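PDB 2WNR: exosome complex component Rrp42 from Methanothermobacter thermautotrophicus, which probably serves as a non-catalytic component of the RNA-degrading exosome, contributing to the structuring of the Rrp41 active site. Local coordinates for residues 29-35 against 204-210; 194-198 against 253-258; 200-205 against 246-250. One frame throughout, in Å; residues are numbered along the deposited sequence.

Interaction 1 (29-35 against 204-210)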
loop_
_atom_site.group_PDB
_atom_site.type_symbol
_atom_site.label_atom_id
_atom_site.label_comp_id
_atom_site.label_asym_id
_atom_site.label_seq_id
_atom_site.Cartn_x
_atom_site.Cartn_y
_atom_site.Cartn_z
ATOM N N ARG A 29 18.189 -15.103 39.053
ATOM C CA ARG A 29 18.000 -16.493 38.622
ATOM C C ARG A 29 19.283 -17.125 38.107
ATOM O O ARG A 29 20.284 -16.438 37.882
ATOM C CB ARG A 29 16.866 -16.635 37.601
ATOM C CG ARG A 29 16.709 -15.463 36.680
ATOM C CD ARG A 29 15.499 -15.618 35.779
ATOM N NE ARG A 29 15.389 -14.470 34.887
ATOM C CZ ARG A 29 15.363 -14.530 33.563
ATOM N NH1 ARG A 29 15.259 -13.406 32.876
ATOM N NH2 ARG A 29 15.408 -15.698 32.920
ATOM N N SER A 30 19.247 -18.448 37.956
ATOM C CA SER A 30 20.345 -19.205 37.372
ATOM C C SER A 30 20.573 -18.715 35.946
ATOM O O SER A 30 19.704 -18.052 35.365
ATOM C CB SER A 30 20.023 -20.706 37.380
ATOM O OG SER A 30 20.932 -21.447 36.574
ATOM N N LEU A 31 21.741 -19.032 35.397
ATOM C CA LEU A 31 22.053 -18.675 34.026
ATOM C C LEU A 31 21.150 -19.376 33.013
ATOM O O LEU A 31 20.826 -18.802 31.985
ATOM C CB LEU A 31 23.517 -18.956 33.711
ATOM C CG LEU A 31 24.554 -17.893 34.084
ATOM C CD1 LEU A 31 25.797 -18.088 33.223
ATOM C CD2 LEU A 31 24.020 -16.472 33.929
ATOM N N HIS A 32 20.739 -20.605 33.308
ATOM C CA HIS A 32 19.869 -21.356 32.402
ATOM C C HIS A 32 18.478 -21.595 33.013
ATOM O O HIS A 32 17.962 -22.719 33.000
ATOM C CB HIS A 32 20.517 -22.690 31.985
ATOM C CG HIS A 32 21.984 -22.601 31.694
ATOM N ND1 HIS A 32 22.897 -23.491 32.216
ATOM C CD2 HIS A 32 22.696 -21.732 30.938
ATOM C CE1 HIS A 32 24.109 -23.177 31.792
ATOM N NE2 HIS A 32 24.014 -22.112 31.016
ATOM N N GLU A 33 17.872 -20.532 33.533
ATOM C CA GLU A 33 16.564 -20.624 34.186
ATOM C C GLU A 33 15.535 -19.668 33.586
ATOM O O GLU A 33 15.772 -18.461 33.490
ATOM C CB GLU A 33 16.705 -20.368 35.690
ATOM C CG GLU A 33 15.386 -20.403 36.452
ATOM C CD GLU A 33 15.543 -20.154 37.939
ATOM O OE1 GLU A 33 16.690 -20.147 38.439
ATOM O OE2 GLU A 33 14.506 -19.974 38.612
ATOM N N PHE A 34 14.386 -20.221 33.199
ATOM C CA PHE A 34 13.248 -19.433 32.725
ATOM C C PHE A 34 12.628 -18.611 33.837
ATOM O O PHE A 34 12.778 -18.934 35.019
ATOM C CB PHE A 34 12.166 -20.349 32.154
ATOM C CG PHE A 34 12.421 -20.781 30.750
ATOM C CD1 PHE A 34 11.997 -19.998 29.687
ATOM C CD2 PHE A 34 13.089 -21.966 30.484
ATOM C CE1 PHE A 34 12.237 -20.384 28.387
ATOM C CE2 PHE A 34 13.325 -22.359 29.179
ATOM C CZ PHE A 34 12.899 -21.567 28.133
ATOM N N ARG A 35 11.917 -17.552 33.452
ATOM C CA ARG A 35 11.063 -16.824 34.386
ATOM C C ARG A 35 9.795 -17.640 34.591
ATOM O O ARG A 35 9.620 -18.687 33.966
ATOM C CB ARG A 35 10.725 -15.440 33.839
ATOM C CG ARG A 35 11.904 -14.489 33.779
ATOM C CD ARG A 35 11.679 -13.378 32.778
ATOM N NE ARG A 35 11.592 -13.904 31.420
ATOM C CZ ARG A 35 11.351 -13.169 30.338
ATOM N NH1 ARG A 35 11.171 -11.860 30.443
ATOM N NH2 ARG A 35 11.277 -13.750 29.142
ATOM N N GLU A 204 29.115 -15.490 28.621
ATOM C CA GLU A 204 28.120 -16.475 29.018
ATOM C C GLU A 204 26.927 -16.458 28.087
ATOM O O GLU A 204 26.584 -15.415 27.528
ATOM C CB GLU A 204 27.642 -16.206 30.456
ATOM C CG GLU A 204 28.745 -16.158 31.521
ATOM C CD GLU A 204 29.445 -17.491 31.725
ATOM O OE1 GLU A 204 28.855 -18.542 31.379
ATOM O OE2 GLU A 204 30.592 -17.483 32.234
ATOM N N ILE A 205 26.294 -17.611 27.915
ATOM C CA ILE A 205 24.959 -17.622 27.328
ATOM C C ILE A 205 23.908 -17.768 28.431
ATOM O O ILE A 205 24.036 -18.613 29.325
ATOM C CB ILE A 205 24.776 -18.674 26.204
ATOM C CG1 ILE A 205 25.262 -20.053 26.643
ATOM C CG2 ILE A 205 25.496 -18.217 24.923
ATOM C CD1 ILE A 205 24.608 -21.190 25.895
ATOM N N VAL A 206 22.892 -16.910 28.388
ATOM C CA VAL A 206 21.842 -16.970 29.392
ATOM C C VAL A 206 20.518 -17.297 28.749
ATOM O O VAL A 206 20.191 -16.758 27.695
ATOM C CB VAL A 206 21.713 -15.704 30.324
ATOM C CG1 VAL A 206 23.037 -15.051 30.656
ATOM C CG2 VAL A 206 20.628 -14.745 29.901
ATOM N N LEU A 207 19.766 -18.184 29.392
ATOM C CA LEU A 207 18.496 -18.648 28.851
ATOM C C LEU A 207 17.374 -17.693 29.231
ATOM O O LEU A 207 17.304 -17.245 30.373
ATOM C CB LEU A 207 18.194 -20.071 29.340
ATOM C CG LEU A 207 16.831 -20.727 29.087
ATOM C CD1 LEU A 207 16.598 -20.989 27.604
ATOM C CD2 LEU A 207 16.739 -22.027 29.877
ATOM N N ASP A 208 16.519 -17.386 28.256
ATOM C CA ASP A 208 15.308 -16.588 28.450
ATOM C C ASP A 208 15.641 -15.189 28.990
ATOM O O ASP A 208 15.521 -14.927 30.196
ATOM C CB ASP A 208 14.318 -17.355 29.335
ATOM C CG ASP A 208 13.094 -16.552 29.680
ATOM O OD1 ASP A 208 12.578 -15.859 28.789
ATOM O OD2 ASP A 208 12.647 -16.611 30.847
ATOM N N PRO A 209 16.089 -14.286 28.096
ATOM C CA PRO A 209 16.564 -12.968 28.525
ATOM C C PRO A 209 15.460 -11.980 28.847
ATOM O O PRO A 209 14.418 -11.975 28.205
ATOM C CB PRO A 209 17.368 -12.478 27.320
ATOM C CG PRO A 209 16.801 -13.189 26.172
ATOM C CD PRO A 209 16.336 -14.517 26.662
ATOM N N SER A 210 15.706 -11.141 29.843
ATOM C CA SER A 210 14.772 -10.080 30.223
ATOM C C SER A 210 14.983 -8.888 29.312
ATOM O O SER A 210 15.939 -8.869 28.534
ATOM C CB SER A 210 15.024 -9.674 31.665
ATOM O OG SER A 210 16.369 -9.284 31.823
#
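Asp208 and Arg35 carry the polar half of this contact, where loop 29-35 passes the end of strand 204-207. The Asp208 side chain leaves with CG anti to its backbone N (chi1 175°), reaching into the loop. Its CB lies 3.5 Å from CD1 of Phe34. Beyond CG, OD2 accepts Arg35 N at 2.9 Å, nearly along its C-O bond, and Arg35 NE at 3.0 Å on the syn side. OD1 takes NH2 of the same guanidinium, also syn, a side-on grip with the planes 50° apart, and has a second donor in Asn149. Arg29, whose NE pairs with Asp27, seizes backbone: NH1 and NH2 converge end-on upon Asp208 O, NH2 at 2.8 Å, while Arg35 CG lies over one face of the Arg29 guanidinium. Arg29 NH2 also lies 3.6 Å from Asp208 OD2, out of plane, pairing by charge alone. On the strand, Leu207 N donates to Leu31 O at 2.9 Å, and Leu207 CG makes a CH-pi contact over one face of Phe34, 4.2 Å from the ring centroid. The salt-bridge network of Arg29, Arg35 and Asp208 fastens an N-terminal loop to an edge strand, within this chain, of the four-stranded antiparallel sheet of the RNase PH fold.

Interaction 2 (194-198 against 253-258)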
loop_
_atom_site.group_PDB
_atom_site.type_symbol
_atom_site.label_atom_id
_atom_site.label_comp_id
_atom_site.label_asym_id
_atom_site.label_seq_id
_atom_site.Cartn_x
_atom_site.Cartn_y
_atom_site.Cartn_z
ATOM N N LEU A 194 9.032 -27.123 21.080
ATOM C CA LEU A 194 9.083 -25.808 21.713
ATOM C C LEU A 194 10.460 -25.179 21.538
ATOM O O LEU A 194 11.378 -25.821 21.015
ATOM C CB LEU A 194 8.689 -25.881 23.195
ATOM C CG LEU A 194 7.219 -26.166 23.540
ATOM C CD1 LEU A 194 7.035 -26.261 25.040
ATOM C CD2 LEU A 194 6.254 -25.135 22.951
ATOM N N MET A 195 10.603 -23.935 21.998
ATOM C CA MET A 195 11.787 -23.152 21.707
ATOM C C MET A 195 12.429 -22.498 22.926
ATOM O O MET A 195 11.749 -21.964 23.813
ATOM C CB MET A 195 11.439 -22.095 20.667
ATOM C CG MET A 195 12.587 -21.229 20.215
ATOM S SD MET A 195 12.145 -20.326 18.717
ATOM C CE MET A 195 12.205 -21.656 17.503
ATOM N N CYS A 196 13.757 -22.541 22.938
ATOM C CA CYS A 196 14.570 -21.864 23.932
ATOM C C CYS A 196 15.416 -20.792 23.259
ATOM O O CYS A 196 16.093 -21.069 22.266
ATOM C CB CYS A 196 15.484 -22.869 24.613
ATOM S SG CYS A 196 14.636 -24.037 25.665
ATOM N N THR A 197 15.368 -19.575 23.799
ATOM C CA THR A 197 16.186 -18.471 23.315
ATOM C C THR A 197 17.233 -18.123 24.358
ATOM O O THR A 197 16.918 -17.970 25.538
ATOM C CB THR A 197 15.342 -17.222 23.001
ATOM O OG1 THR A 197 14.435 -17.520 21.938
ATOM C CG2 THR A 197 16.218 -16.071 22.552
ATOM N N PHE A 198 18.476 -18.000 23.904
ATOM C CA PHE A 198 19.614 -17.663 24.755
ATOM C C PHE A 198 20.201 -16.328 24.341
ATOM O O PHE A 198 20.163 -15.970 23.171
ATOM C CB PHE A 198 20.702 -18.730 24.629
ATOM C CG PHE A 198 20.243 -20.106 24.981
ATOM C CD1 PHE A 198 20.513 -20.635 26.228
ATOM C CD2 PHE A 198 19.540 -20.877 24.063
ATOM C CE1 PHE A 198 20.085 -21.917 26.561
ATOM C CE2 PHE A 198 19.108 -22.161 24.386
ATOM C CZ PHE A 198 19.379 -22.682 25.632
ATOM N N ILE A 253 21.820 -27.221 26.321
ATOM C CA ILE A 253 20.786 -26.766 27.257
ATOM C C ILE A 253 19.389 -26.919 26.654
ATOM O O ILE A 253 18.522 -27.547 27.265
ATOM C CB ILE A 253 21.007 -25.308 27.790
ATOM C CG1 ILE A 253 22.195 -25.243 28.756
ATOM C CG2 ILE A 253 19.794 -24.818 28.531
ATOM C CD1 ILE A 253 23.358 -24.455 28.231
ATOM N N ALA A 254 19.179 -26.372 25.458
ATOM C CA ALA A 254 17.861 -26.417 24.817
ATOM C C ALA A 254 17.279 -27.835 24.797
ATOM O O ALA A 254 16.109 -28.038 25.137
ATOM C CB ALA A 254 17.911 -25.821 23.410
ATOM N N VAL A 255 18.112 -28.812 24.440
ATOM C CA VAL A 255 17.692 -30.213 24.370
ATOM C C VAL A 255 17.310 -30.822 25.744
ATOM O O VAL A 255 16.525 -31.771 25.810
ATOM C CB VAL A 255 18.743 -31.062 23.590
ATOM C CG1 VAL A 255 18.438 -32.555 23.648
ATOM C CG2 VAL A 255 18.795 -30.602 22.139
ATOM N N GLU A 256 17.837 -30.267 26.834
ATOM C CA GLU A 256 17.473 -30.747 28.172
ATOM C C GLU A 256 16.366 -29.921 28.837
ATOM O O GLU A 256 15.752 -30.366 29.798
ATOM C CB GLU A 256 18.701 -30.857 29.085
ATOM C CG GLU A 256 19.329 -29.521 29.488
ATOM C CD GLU A 256 20.296 -29.649 30.657
ATOM O OE1 GLU A 256 21.339 -30.327 30.504
ATOM O OE2 GLU A 256 20.006 -29.059 31.723
ATOM N N LYS A 257 16.115 -28.726 28.315
ATOM C CA LYS A 257 15.038 -27.869 28.813
ATOM C C LYS A 257 13.681 -28.124 28.142
ATOM O O LYS A 257 12.666 -28.208 28.822
ATOM C CB LYS A 257 15.419 -26.384 28.703
ATOM C CG LYS A 257 16.459 -25.922 29.727
ATOM C CD LYS A 257 15.840 -25.749 31.105
ATOM C CE LYS A 257 16.893 -25.678 32.186
ATOM N NZ LYS A 257 16.257 -25.350 33.483
ATOM N N VAL A 258 13.660 -28.247 26.817
ATOM C CA VAL A 258 12.395 -28.389 26.076
ATOM C C VAL A 258 11.469 -29.516 26.580
ATOM O O VAL A 258 10.262 -29.300 26.688
ATOM C CB VAL A 258 12.616 -28.463 24.541
ATOM C CG1 VAL A 258 11.341 -28.859 23.818
ATOM C CG2 VAL A 258 13.133 -27.137 24.023
#
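Cys196 and Phe198 meet Ala254 and Ile253 where helix 244-268 lies across the four-stranded antiparallel sheet of the RNase PH fold, a helix-on-sheet layer of an alpha/beta fold. The strand and helix segments pass 8.4 Å apart with their N-to-C directions 136° from each other. Leu194, Cys196 and Phe198 all face the helix, whereas Met195 and Thr197 turn to the other side of the sheet and pack on helix 150-164. The small methyl of Ala254 enters the dip between two larger strand side chains, its CB resting 4.0 Å from Cys196 CB and also touching Phe198 CE2. One turn later the forked Val258 splits its two methyls between Leu194 and Cys196: CG1 lies against CB of Leu194, and CG2 drops between Leu194 O, 3.7 Å away, and Cys196 SG. That sulfur in turn fits the groove between Val258 and the CB of Lys257, whose chain then bends away to a weak hydrogen bond with His32 O. Phe198 presents its ring edge to the helix rather than a face, wedged between the methyls of Ile253 and Ala254. A serine in its place would probably open a gap beside Ile253 and Ala254, leaving both methyls without the ring they press upon. With its CG1 beside the backbone N (chi1 -71°), Ile253 turns CG2 to that ring, where it meets Phe198 CE1 at 3.5 Å, close to the ring plane.

Interaction 3 (200-205 against 246-250)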
loop_
_atom_site.group_PDB
_atom_site.type_symbol
_atom_site.label_atom_id
_atom_site.label_comp_id
_atom_site.label_asym_id
_atom_site.label_seq_id
_atom_site.Cartn_x
_atom_site.Cartn_y
_atom_site.Cartn_z
ATOM N N LYS A 200 23.784 -14.058 24.495
ATOM C CA LYS A 200 25.209 -13.939 24.811
ATOM C C LYS A 200 25.491 -12.605 25.494
ATOM O O LYS A 200 25.371 -11.538 24.883
ATOM C CB LYS A 200 26.063 -14.082 23.552
ATOM C CG LYS A 200 27.571 -13.875 23.757
ATOM C CD LYS A 200 28.274 -15.132 24.246
ATOM C CE LYS A 200 29.772 -14.909 24.382
ATOM N NZ LYS A 200 30.491 -14.788 23.088
ATOM N N ILE A 201 25.846 -12.683 26.770
ATOM C CA ILE A 201 26.257 -11.525 27.539
ATOM C C ILE A 201 27.588 -11.896 28.164
ATOM O O ILE A 201 27.734 -12.995 28.716
ATOM C CB ILE A 201 25.219 -11.134 28.623
ATOM C CG1 ILE A 201 23.881 -10.767 27.972
ATOM C CG2 ILE A 201 25.723 -9.949 29.439
ATOM C CD1 ILE A 201 22.659 -10.983 28.844
ATOM N N GLY A 202 28.556 -10.981 28.070
ATOM C CA GLY A 202 29.910 -11.239 28.529
ATOM C C GLY A 202 30.419 -12.490 27.854
ATOM O O GLY A 202 30.363 -12.601 26.632
ATOM N N ASN A 203 30.890 -13.442 28.655
ATOM C CA ASN A 203 31.376 -14.728 28.140
ATOM C C ASN A 203 30.355 -15.852 28.315
ATOM O O ASN A 203 30.687 -17.030 28.186
ATOM C CB ASN A 203 32.680 -15.118 28.843
ATOM C CG ASN A 203 33.757 -14.055 28.725
ATOM O OD1 ASN A 203 34.477 -13.798 29.682
ATOM N ND2 ASN A 203 33.881 -13.440 27.550
ATOM N N GLU A 204 29.115 -15.490 28.621
ATOM C CA GLU A 204 28.120 -16.475 29.018
ATOM C C GLU A 204 26.927 -16.458 28.087
ATOM O O GLU A 204 26.584 -15.415 27.528
ATOM C CB GLU A 204 27.642 -16.206 30.456
ATOM C CG GLU A 204 28.745 -16.158 31.521
ATOM C CD GLU A 204 29.445 -17.491 31.725
ATOM O OE1 GLU A 204 28.855 -18.542 31.379
ATOM O OE2 GLU A 204 30.592 -17.483 32.234
ATOM N N ILE A 205 26.294 -17.611 27.915
ATOM C CA ILE A 205 24.959 -17.622 27.328
ATOM C C ILE A 205 23.908 -17.768 28.431
ATOM O O ILE A 205 24.036 -18.613 29.325
ATOM C CB ILE A 205 24.776 -18.674 26.204
ATOM C CG1 ILE A 205 25.262 -20.053 26.643
ATOM C CG2 ILE A 205 25.496 -18.217 24.923
ATOM C CD1 ILE A 205 24.608 -21.190 25.895
ATOM N N ASP A 246 29.563 -21.549 22.047
ATOM C CA ASP A 246 28.304 -20.896 22.414
ATOM C C ASP A 246 27.117 -21.591 21.765
ATOM O O ASP A 246 26.117 -21.855 22.421
ATOM C CB ASP A 246 28.308 -19.422 22.017
ATOM C CG ASP A 246 29.287 -18.595 22.822
ATOM O OD1 ASP A 246 29.711 -19.028 23.909
ATOM O OD2 ASP A 246 29.639 -17.495 22.359
ATOM N N VAL A 247 27.241 -21.906 20.480
ATOM C CA VAL A 247 26.152 -22.516 19.742
ATOM C C VAL A 247 25.859 -23.920 20.243
ATOM O O VAL A 247 24.702 -24.250 20.533
ATOM C CB VAL A 247 26.444 -22.526 18.248
ATOM C CG1 VAL A 247 25.428 -23.386 17.492
ATOM C CG2 VAL A 247 26.448 -21.092 17.723
ATOM N N LEU A 248 26.907 -24.730 20.369
ATOM C CA LEU A 248 26.762 -26.119 20.798
ATOM C C LEU A 248 26.303 -26.237 22.250
ATOM O O LEU A 248 25.574 -27.171 22.602
ATOM C CB LEU A 248 28.060 -26.890 20.573
ATOM C CG LEU A 248 28.530 -27.042 19.121
ATOM C CD1 LEU A 248 29.801 -27.867 19.100
ATOM C CD2 LEU A 248 27.474 -27.678 18.209
ATOM N N LYS A 249 26.733 -25.290 23.081
ATOM C CA LYS A 249 26.292 -25.219 24.471
ATOM C C LYS A 249 24.794 -24.925 24.523
ATOM O O LYS A 249 24.053 -25.584 25.249
ATOM C CB LYS A 249 27.095 -24.163 25.242
ATOM C CG LYS A 249 26.795 -24.101 26.735
ATOM C CD LYS A 249 27.874 -23.346 27.506
ATOM C CE LYS A 249 27.467 -23.173 28.974
ATOM N NZ LYS A 249 28.611 -22.769 29.840
ATOM N N ALA A 250 24.358 -23.945 23.737
ATOM C CA ALA A 250 22.939 -23.600 23.633
ATOM C C ALA A 250 22.077 -24.781 23.176
ATOM O O ALA A 250 21.025 -25.022 23.749
ATOM C CB ALA A 250 22.736 -22.386 22.720
#
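Strands 193-201 and 204-207 turn back on each other through a type II' beta turn from Ile201 to Glu204, closed by reciprocal backbone bonds of 2.9 Å, Ile201 N to Glu204 O and Glu204 N to Ile201 O. This tight beta hairpin, with Gly202 at the positive phi of 55° that glycine accommodates easily, brings Lys200 and Ile205 up to the first turns of helix 244-268 in the RNase PH fold. Ile205 supplies the apolar half. Its CG1 lies between the backbone N and the carbonyl carbon (chi1 50°) and the chain then runs outward, so that CD1 becomes the leading point. Ile205 CD1 settles against the helix backbone 3.5 Å from Ala250 N, with Lys249 CG at 3.7 Å and Ala250 CB at 3.9 Å around it. The CB and CG of Lys249 help enclose the methyl while its NZ continues outward, ending 4.5 Å from Glu204 OE1, too far for a salt bridge; Glu204 is paired instead with Lys23. Val247 and Leu248, pointing away from the hairpin, pack on another protein chain of the assembly. Lys200 supplies the charged half. Its chain bends at chi2 and again at chi4, carrying CD and CE across the Asp246 side chain, close to OD2, before the amine turns in. Near the helix start, Asp246 N donates a hydrogen bond to Thr243 OG1. The salt bridge itself is a hydrogen bond of 2.9 Å from Lys200 NZ to Asp246 OD2, approached on the syn side and 18° out of the carboxylate plane.

How the interactions relate
Interactions 2 and 3 both use strand 193-201 and helix 244-268, interaction 3 adding strand 204-207, at different depths. Interaction 2 is buried and built almost entirely of apolar side-chain packing. Interaction 3, at the hairpin end, mixes one methyl contact with a salt bridge at a more exposed edge. Interaction 1 approaches the same sheet from strand 204-207, outermost within this chain, with an N-terminal loop in place of a helix, and relies on charge and backbone bonds. One link to interaction 2 is a probable hydrogen bond from Asp208 N to Thr197 O, 2.8 Å. Ile205 CD1, 4.1 Å from Phe198 CD1, is where the apolar packing of interactions 2 and 3 meets.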